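PDB 3A72: Exo-arabinanase from Penicillium chrysogenum, which probably cleaves alpha-1,5-linked L-arabinan from a chain end, releasing arabinobiose, as an exo-acting glycosyl hydrolase with a sialidase-like six-bladed beta-propeller fold. Local coordinates for residues G93-G98 and L118-D123; H133-G138 and C163-Q168; G159-Y164 and K187-V192. All blocks are in the same frame, centred on the assembly; numbering follows the deposited sequence.

Contact 1: G93-G98 and L118-D123; sequences GSFKKG and LYASQD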
loop_
_atom_site.group_PDB
_atom_site.type_symbol
_atom_site.label_atom_id
_atom_site.label_comp_id
_atom_site.label_asym_id
_atom_site.label_seq_id
_atom_site.Cartn_x
_atom_site.Cartn_y
_atom_site.Cartn_z
ATOM N N GLY A 93 -20.124 5.919 -9.257
ATOM C CA GLY A 93 -21.237 6.703 -8.748
ATOM C C GLY A 93 -21.170 8.108 -9.275
ATOM O O GLY A 93 -21.049 8.377 -10.472
ATOM N N SER A 94 -21.245 9.064 -8.390
ATOM C CA SER A 94 -21.254 10.506 -8.711
ATOM C C SER A 94 -19.829 11.055 -8.876
ATOM O O SER A 94 -19.708 12.232 -9.174
ATOM C CB SER A 94 -21.974 11.334 -7.635
ATOM O OG SER A 94 -21.198 11.381 -6.438
ATOM N N PHE A 95 -18.790 10.238 -8.726
ATOM C CA PHE A 95 -17.404 10.679 -8.768
ATOM C C PHE A 95 -16.759 10.307 -10.106
ATOM O O PHE A 95 -16.633 9.119 -10.481
ATOM C CB PHE A 95 -16.597 10.074 -7.603
ATOM C CG PHE A 95 -17.072 10.553 -6.269
ATOM C CD1 PHE A 95 -16.461 11.664 -5.702
ATOM C CD2 PHE A 95 -18.101 9.954 -5.573
ATOM C CE1 PHE A 95 -16.883 12.142 -4.481
ATOM C CE2 PHE A 95 -18.534 10.420 -4.354
ATOM C CZ PHE A 95 -17.936 11.533 -3.807
ATOM N N LYS A 96 -16.387 11.359 -10.862
ATOM C CA LYS A 96 -15.808 11.158 -12.178
ATOM C C LYS A 96 -14.510 10.397 -12.139
ATOM O O LYS A 96 -13.748 10.461 -11.169
ATOM C CB LYS A 96 -15.492 12.586 -12.805
ATOM C CG LYS A 96 -16.651 13.200 -13.501
ATOM C CD LYS A 96 -16.292 14.579 -14.067
ATOM C CE LYS A 96 -15.050 14.492 -14.931
ATOM N NZ LYS A 96 -15.012 15.779 -15.750
ATOM N N LYS A 97 -14.175 9.733 -13.271
ATOM C CA LYS A 97 -12.811 9.328 -13.563
ATOM C C LYS A 97 -11.866 10.465 -13.240
ATOM O O LYS A 97 -12.160 11.624 -13.597
ATOM C CB LYS A 97 -12.718 8.978 -15.024
ATOM C CG LYS A 97 -11.361 8.525 -15.520
ATOM C CD LYS A 97 -11.359 8.112 -16.953
ATOM C CE LYS A 97 -11.527 9.182 -18.011
ATOM N NZ LYS A 97 -10.945 8.842 -19.400
ATOM N N GLY A 98 -10.765 10.147 -12.593
ATOM C CA GLY A 98 -9.793 11.165 -12.247
ATOM C C GLY A 98 -10.012 11.818 -10.926
ATOM O O GLY A 98 -9.141 12.581 -10.446
ATOM N N LEU A 118 -12.280 7.844 3.979
ATOM C CA LEU A 118 -12.104 8.145 2.574
ATOM C C LEU A 118 -12.321 9.641 2.327
ATOM O O LEU A 118 -13.396 10.157 2.643
ATOM C CB LEU A 118 -13.067 7.306 1.690
ATOM C CG LEU A 118 -12.815 7.403 0.201
ATOM C CD1 LEU A 118 -11.537 6.748 -0.194
ATOM C CD2 LEU A 118 -14.011 6.813 -0.541
ATOM N N TYR A 119 -11.320 10.293 1.749
ATOM C CA TYR A 119 -11.319 11.678 1.310
ATOM C C TYR A 119 -11.174 11.708 -0.212
ATOM O O TYR A 119 -10.577 10.841 -0.838
ATOM C CB TYR A 119 -10.135 12.455 1.964
ATOM C CG TYR A 119 -10.501 12.907 3.363
ATOM C CD1 TYR A 119 -10.854 14.212 3.611
ATOM C CD2 TYR A 119 -10.530 12.032 4.444
ATOM C CE1 TYR A 119 -11.199 14.649 4.869
ATOM C CE2 TYR A 119 -10.908 12.425 5.707
ATOM C CZ TYR A 119 -11.242 13.742 5.925
ATOM O OH TYR A 119 -11.655 14.090 7.205
ATOM N N ALA A 120 -11.724 12.767 -0.829
ATOM C CA ALA A 120 -11.658 12.938 -2.278
ATOM C C ALA A 120 -11.227 14.353 -2.618
ATOM O O ALA A 120 -11.592 15.345 -1.952
ATOM C CB ALA A 120 -12.991 12.668 -2.913
ATOM N N SER A 121 -10.496 14.454 -3.714
ATOM C CA SER A 121 -10.092 15.691 -4.317
ATOM C C SER A 121 -10.495 15.714 -5.785
ATOM O O SER A 121 -10.258 14.724 -6.516
ATOM C CB SER A 121 -8.553 15.839 -4.254
ATOM O OG SER A 121 -8.117 16.960 -5.012
ATOM N N GLN A 122 -11.114 16.806 -6.215
ATOM C CA GLN A 122 -11.520 16.970 -7.583
ATOM C C GLN A 122 -10.551 17.837 -8.361
ATOM O O GLN A 122 -10.811 18.059 -9.571
ATOM C CB GLN A 122 -12.919 17.575 -7.639
ATOM C CG GLN A 122 -13.945 16.862 -6.836
ATOM C CD GLN A 122 -14.146 15.423 -7.189
ATOM O OE1 GLN A 122 -13.872 14.867 -8.290
ATOM N NE2 GLN A 122 -14.716 14.748 -6.211
ATOM N N ASP A 123 -9.474 18.300 -7.774
ATOM C CA ASP A 123 -8.549 19.229 -8.387
ATOM C C ASP A 123 -7.141 18.727 -8.276
ATOM O O ASP A 123 -6.161 19.511 -8.065
ATOM C CB ASP A 123 -8.698 20.643 -7.763
ATOM C CG ASP A 123 -8.563 20.650 -6.252
ATOM O OD1 ASP A 123 -8.090 19.655 -5.653
ATOM O OD2 ASP A 123 -8.928 21.693 -5.651
HETATM O O HOH W 1 -8.754 15.266 -8.985
#
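Phe95 and Gln122 meet where an Asp-box turn, the hairpin signature of sialidase-like beta-propellers, lies beside another loop of the same blade. The turn follows strand 114-121 and carries the Ser-X-Asp-X-Gly-X-Thr-Trp pattern from Ser121 through Asp123, Gly125 and Thr127 to Trp128. Residues 93-98 belong to the connection between strands 82-87 and 100-106, so the contact joins this loop to the end of strand 114-121 and the turn after it, in one four-stranded blade; its centre is about 19 Å from the centre of the chain.

The side chains of Phe95 and Gln122 run at about a right angle to each other. Gln122 bends at its second torsion (chi2 -58°), which turns the amide toward the Phe95 ring and places NE2 3.6 Å from Phe95 CD1. The nitrogen comes in at the ring edge, near the ring plane, and the amide and ring planes differ by 27°; this is edge packing, not an amide laid over an aromatic face. The amide's other end is held by the hydroxyl of Thr99, which bonds to Gln122 OE1 and limits rotation of the group. Ala120 contributes its methyl, CB lying 4.2 Å from Phe95 CE1 in an oblique approach. Val131 of strand 129-137 and Leu186 of a loop also pack on the Phe95 ring.

Within the Asp box, Asp123 OD2 bonds to Thr127 OG1, Ser121 OG bonds to the Gly125 amide, and the Asp123 amide makes a weak bond of 3.4 Å to Ser121 OG. No direct hydrogen bond spans the two segments. A water bridges the backbones instead, 3.1 Å from Gly98 O and 2.9 Å from Ser121 O.

Contact 2: H133-G138 and C163-Q168; sequences HIAAGG and CYYSDQ
Ile134 and Ala135 pack on Cys163 and Tyr165 without a hydrogen bond across the contact. Ile134 meets Cys163 with both branches: CD1 lies 3.9 Å from Cys163 SG, and CG2 is 4.0 Å from Cys163 CB. The methyl of Ala135 touches the polar end of Tyr165, with CB 3.3 Å from the phenol OH and 3.5 Å from CZ, reaching the ring obliquely. Tyr165 holds CG between its backbone N and carbonyl carbon (chi1 59°), a setting that sends the ring across to the other strand.

A second shell fixes these groups. Gln181 NE2 bonds to Tyr165 OH and so secures the phenol beside Ala135, with a weak bond from Arg169 NH2 added. Arg169 also forms a salt bridge with Asp167 and bonds to the carbonyl of Ala136, tying the two strands together farther along. On strand 129-137 a classic beta bulge opposite Ile116 lets the consecutive residues Ile134 and Ala135 both point at segment 163-168.

Beyond Tyr165 the strand reaches the glycan pocket, where Ser166 and Gln168 touch a bound arabinofuranose. The contact packs the last strand, 129-137, of one four-stranded blade against the second strand of the next, the face-to-face blade packing of a sialidase-like beta-propeller.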
loop_
_atom_site.group_PDB
_atom_site.type_symbol
_atom_site.label_atom_id
_atom_site.label_comp_id
_atom_site.label_asym_id
_atom_site.label_seq_id
_atom_site.Cartn_x
_atom_site.Cartn_y
_atom_site.Cartn_z
ATOM N N HIS A 133 -16.781 6.995 5.998
ATOM C CA HIS A 133 -16.048 5.970 6.722
ATOM C C HIS A 133 -16.150 4.670 5.940
ATOM O O HIS A 133 -17.226 4.318 5.466
ATOM C CB HIS A 133 -16.688 5.693 8.066
ATOM C CG HIS A 133 -16.694 6.866 8.982
ATOM N ND1 HIS A 133 -17.640 7.890 9.151
ATOM C CD2 HIS A 133 -15.722 7.147 9.831
ATOM C CE1 HIS A 133 -17.191 8.737 10.096
ATOM N NE2 HIS A 133 -16.008 8.304 10.528
ATOM N N ILE A 134 -15.036 3.949 5.825
ATOM C CA ILE A 134 -15.053 2.595 5.218
ATOM C C ILE A 134 -15.267 1.554 6.302
ATOM O O ILE A 134 -16.186 0.740 6.220
ATOM C CB ILE A 134 -13.732 2.366 4.426
ATOM C CG1 ILE A 134 -13.456 3.501 3.440
ATOM C CG2 ILE A 134 -13.806 1.009 3.757
ATOM C CD1 ILE A 134 -12.305 3.308 2.487
ATOM N N ALA A 135 -14.407 1.571 7.330
ATOM C CA ALA A 135 -14.403 0.510 8.335
ATOM C C ALA A 135 -13.705 1.026 9.570
ATOM O O ALA A 135 -12.660 1.651 9.448
ATOM C CB ALA A 135 -13.645 -0.717 7.810
ATOM N N ALA A 136 -14.237 0.715 10.750
ATOM C CA ALA A 136 -13.674 1.185 12.010
ATOM C C ALA A 136 -13.496 0.004 12.956
ATOM O O ALA A 136 -14.196 -1.005 12.860
ATOM C CB ALA A 136 -14.494 2.270 12.633
ATOM N N GLY A 137 -12.531 0.127 13.851
ATOM C CA GLY A 137 -12.221 -0.901 14.811
ATOM C C GLY A 137 -11.578 -0.341 16.058
ATOM O O GLY A 137 -11.637 0.858 16.387
ATOM N N GLY A 138 -10.937 -1.241 16.783
ATOM C CA GLY A 138 -10.378 -0.991 18.105
ATOM C C GLY A 138 -8.949 -0.517 18.108
ATOM O O GLY A 138 -8.474 0.174 17.199
ATOM N N CYS A 163 -12.191 -1.746 -1.322
ATOM C CA CYS A 163 -11.164 -1.450 -0.330
ATOM C C CYS A 163 -10.808 -2.760 0.389
ATOM O O CYS A 163 -11.630 -3.326 1.087
ATOM C CB CYS A 163 -11.634 -0.432 0.692
ATOM S SG CYS A 163 -10.318 0.008 1.864
ATOM N N TYR A 164 -9.595 -3.222 0.122
ATOM C CA TYR A 164 -8.997 -4.357 0.852
ATOM C C TYR A 164 -8.315 -3.815 2.084
ATOM O O TYR A 164 -7.678 -2.760 2.026
ATOM C CB TYR A 164 -7.974 -5.064 -0.012
ATOM C CG TYR A 164 -8.434 -5.559 -1.375
ATOM C CD1 TYR A 164 -9.006 -6.802 -1.552
ATOM C CD2 TYR A 164 -8.256 -4.733 -2.510
ATOM C CE1 TYR A 164 -9.405 -7.226 -2.809
ATOM C CE2 TYR A 164 -8.632 -5.160 -3.754
ATOM C CZ TYR A 164 -9.217 -6.411 -3.917
ATOM O OH TYR A 164 -9.559 -6.799 -5.184
ATOM N N TYR A 165 -8.362 -4.549 3.199
ATOM C CA TYR A 165 -7.681 -4.092 4.428
ATOM C C TYR A 165 -7.496 -5.278 5.337
ATOM O O TYR A 165 -8.021 -6.372 5.134
ATOM C CB TYR A 165 -8.411 -2.920 5.084
ATOM C CG TYR A 165 -9.847 -3.167 5.497
ATOM C CD1 TYR A 165 -10.143 -3.563 6.792
ATOM C CD2 TYR A 165 -10.915 -2.995 4.621
ATOM C CE1 TYR A 165 -11.450 -3.778 7.176
ATOM C CE2 TYR A 165 -12.205 -3.189 5.006
ATOM C CZ TYR A 165 -12.478 -3.584 6.276
ATOM O OH TYR A 165 -13.787 -3.820 6.653
ATOM N N SER A 166 -6.656 -5.066 6.373
ATOM C CA SER A 166 -6.405 -6.040 7.403
ATOM C C SER A 166 -7.374 -5.835 8.571
ATOM O O SER A 166 -7.654 -4.675 8.914
ATOM C CB SER A 166 -4.978 -5.956 7.907
ATOM O OG SER A 166 -4.043 -5.996 6.845
ATOM N N ASP A 167 -7.852 -6.919 9.170
ATOM C CA ASP A 167 -8.953 -6.844 10.112
ATOM C C ASP A 167 -8.679 -7.710 11.314
ATOM O O ASP A 167 -8.462 -8.927 11.150
ATOM C CB ASP A 167 -10.228 -7.290 9.412
ATOM C CG ASP A 167 -11.505 -7.032 10.139
ATOM O OD1 ASP A 167 -11.455 -6.441 11.254
ATOM O OD2 ASP A 167 -12.581 -7.370 9.600
ATOM N N GLN A 168 -8.712 -7.165 12.516
ATOM C CA GLN A 168 -8.628 -7.913 13.731
ATOM C C GLN A 168 -9.982 -8.046 14.454
ATOM O O GLN A 168 -10.032 -8.599 15.568
ATOM C CB GLN A 168 -7.599 -7.314 14.697
ATOM C CG GLN A 168 -6.153 -7.474 14.194
ATOM C CD GLN A 168 -5.130 -7.110 15.220
ATOM O OE1 GLN A 168 -5.242 -7.498 16.457
ATOM N NE2 GLN A 168 -4.099 -6.514 14.857
#

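Contact 3: G159-Y164 and K187-V192; sequences GKLICY and KNWGPV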
loop_
_atom_site.group_PDB
_atom_site.type_symbol
_atom_site.label_atom_id
_atom_site.label_comp_id
_atom_site.label_asym_id
_atom_site.label_seq_id
_atom_site.Cartn_x
_atom_site.Cartn_y
_atom_site.Cartn_z
ATOM N N GLY A 159 -17.186 -0.252 -12.309
ATOM C CA GLY A 159 -17.970 0.780 -11.731
ATOM C C GLY A 159 -18.053 0.746 -10.221
ATOM O O GLY A 159 -18.852 1.503 -9.632
ATOM N N LYS A 160 -17.254 -0.085 -9.584
ATOM C CA LYS A 160 -17.219 -0.228 -8.141
ATOM C C LYS A 160 -15.815 0.068 -7.625
ATOM O O LYS A 160 -14.834 -0.118 -8.352
ATOM C CB LYS A 160 -17.576 -1.668 -7.744
ATOM C CG LYS A 160 -18.971 -2.086 -8.193
ATOM C CD LYS A 160 -19.226 -3.596 -7.948
ATOM C CE LYS A 160 -18.533 -4.489 -8.987
ATOM N NZ LYS A 160 -18.819 -5.943 -8.611
ATOM N N LEU A 161 -15.761 0.477 -6.379
ATOM C CA LEU A 161 -14.498 0.602 -5.688
ATOM C C LEU A 161 -14.424 -0.456 -4.569
ATOM O O LEU A 161 -15.379 -0.564 -3.780
ATOM C CB LEU A 161 -14.293 1.984 -5.090
ATOM C CG LEU A 161 -12.943 2.264 -4.454
ATOM C CD1 LEU A 161 -11.864 2.314 -5.509
ATOM C CD2 LEU A 161 -12.947 3.545 -3.656
ATOM N N ILE A 162 -13.327 -1.184 -4.572
ATOM C CA ILE A 162 -13.033 -2.170 -3.572
ATOM C C ILE A 162 -11.969 -1.606 -2.633
ATOM O O ILE A 162 -10.948 -1.070 -3.088
ATOM C CB ILE A 162 -12.529 -3.487 -4.188
ATOM C CG1 ILE A 162 -13.495 -4.030 -5.254
ATOM C CG2 ILE A 162 -12.248 -4.529 -3.152
ATOM C CD1 ILE A 162 -12.832 -5.066 -6.177
ATOM N N CYS A 163 -12.191 -1.746 -1.322
ATOM C CA CYS A 163 -11.164 -1.450 -0.330
ATOM C C CYS A 163 -10.808 -2.760 0.389
ATOM O O CYS A 163 -11.630 -3.326 1.087
ATOM C CB CYS A 163 -11.634 -0.432 0.692
ATOM S SG CYS A 163 -10.318 0.008 1.864
ATOM N N TYR A 164 -9.595 -3.222 0.122
ATOM C CA TYR A 164 -8.997 -4.357 0.852
ATOM C C TYR A 164 -8.315 -3.815 2.084
ATOM O O TYR A 164 -7.678 -2.760 2.026
ATOM C CB TYR A 164 -7.974 -5.064 -0.012
ATOM C CG TYR A 164 -8.434 -5.559 -1.375
ATOM C CD1 TYR A 164 -9.006 -6.802 -1.552
ATOM C CD2 TYR A 164 -8.256 -4.733 -2.510
ATOM C CE1 TYR A 164 -9.405 -7.226 -2.809
ATOM C CE2 TYR A 164 -8.632 -5.160 -3.754
ATOM C CZ TYR A 164 -9.217 -6.411 -3.917
ATOM O OH TYR A 164 -9.559 -6.799 -5.184
ATOM N N LYS A 187 -19.949 6.128 -0.840
ATOM C CA LYS A 187 -20.633 6.570 0.327
ATOM C C LYS A 187 -21.179 5.411 1.105
ATOM O O LYS A 187 -21.086 5.443 2.339
ATOM C CB LYS A 187 -21.803 7.483 -0.097
ATOM C CG LYS A 187 -21.294 8.768 -0.770
ATOM C CD LYS A 187 -22.488 9.462 -1.343
ATOM C CE LYS A 187 -22.258 10.836 -1.923
ATOM N NZ LYS A 187 -23.580 11.521 -2.206
ATOM N N ASN A 188 -21.732 4.463 0.440
ATOM C CA ASN A 188 -22.369 3.333 1.102
ATOM C C ASN A 188 -21.515 2.129 0.803
ATOM O O ASN A 188 -21.285 1.872 -0.377
ATOM C CB ASN A 188 -23.783 3.112 0.591
ATOM C CG ASN A 188 -24.640 4.300 0.940
ATOM O OD1 ASN A 188 -25.047 4.292 2.091
ATOM N ND2 ASN A 188 -24.897 5.215 -0.014
ATOM N N TRP A 189 -21.072 1.452 1.876
ATOM C CA TRP A 189 -20.214 0.282 1.695
ATOM C C TRP A 189 -20.996 -1.033 2.003
ATOM O O TRP A 189 -21.819 -1.098 2.912
ATOM C CB TRP A 189 -18.986 0.355 2.568
ATOM C CG TRP A 189 -18.106 1.514 2.180
ATOM C CD1 TRP A 189 -18.221 2.814 2.580
ATOM C CD2 TRP A 189 -16.966 1.424 1.268
ATOM N NE1 TRP A 189 -17.227 3.476 1.984
ATOM C CE2 TRP A 189 -16.429 2.722 1.177
ATOM C CE3 TRP A 189 -16.360 0.383 0.556
ATOM C CZ2 TRP A 189 -15.330 3.022 0.396
ATOM C CZ3 TRP A 189 -15.241 0.672 -0.230
ATOM C CH2 TRP A 189 -14.728 1.973 -0.309
ATOM N N GLY A 190 -20.734 -2.096 1.212
ATOM C CA GLY A 190 -21.332 -3.370 1.441
ATOM C C GLY A 190 -20.710 -4.072 2.638
ATOM O O GLY A 190 -19.819 -3.547 3.299
ATOM N N PRO A 191 -21.157 -5.286 2.899
ATOM C CA PRO A 191 -20.676 -5.949 4.080
ATOM C C PRO A 191 -19.221 -6.380 3.972
ATOM O O PRO A 191 -18.643 -6.482 2.887
ATOM C CB PRO A 191 -21.587 -7.147 4.207
ATOM C CG PRO A 191 -22.193 -7.308 2.873
ATOM C CD PRO A 191 -22.103 -6.043 2.107
ATOM N N VAL A 192 -18.633 -6.634 5.120
ATOM C CA VAL A 192 -17.287 -7.172 5.163
ATOM C C VAL A 192 -17.247 -8.563 4.550
ATOM O O VAL A 192 -17.993 -9.458 4.962
ATOM C CB VAL A 192 -16.765 -7.199 6.641
ATOM C CG1 VAL A 192 -15.386 -7.805 6.702
ATOM C CG2 VAL A 192 -16.806 -5.764 7.177
#
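An extended strand, 160-164, supplies Leu161 and Cys163 from one face, since alternate residues point the same way, while 187-192 is an irregular loop that brings Trp189 to that face. Both belong to one beta-propeller blade: the loop connects its third strand, 177-183, to its fourth, 193-196. Backbone bonds of Leu161 with Thr183 and of Gly190 with Val182 fasten strand and loop to the third strand. Asp185 OD1 accepts from the amides of Lys187 and Asn188, and Asn188 O bonds to Thr183 OG1, a pattern that recalls an Asp box but is one residue shorter between Thr183 and Trp189.

Trp189 carries the contact with the benzo end of its indole. With CG anti to the carbonyl carbon (chi1 -64°), the indole extends from the loop to the Leu161-Cys163 face. Its CZ3 approaches the Cys163 CB at 3.9 Å and the Leu161 carbonyl oxygen at 3.8 Å, both obliquely to the ring. The nitrogen side of the indole turns to the preceding blade, where NE1 bonds to Ser132 OG. Two residues before Cys163, Leu161 adds one methyl, CD2, 4.1 Å from Trp189 CH2.

Overall arrangement
The contacts follow the chain through two successive propeller blades. Contact 1 lies within the blade of strands 82-87 to 129-137, contact 3 within the blade of strands 149-157 to 193-196, and contact 2 joins the two. Contact 1 closes before the others open; contacts 2 and 3 overlap on strand 160-167 and share Cys163 and Tyr164, of which Cys163 meets Ile134 in one and Trp189 in the other. Their centres lie about 11 Å apart, those of contacts 1 and 3 about 15 Å, of contacts 1 and 2 about 21 Å. Leu118, Ile134 and Trp189 form one apolar cluster where the blades meet; strand 160-167 runs on from it to the arabinofuranose pocket.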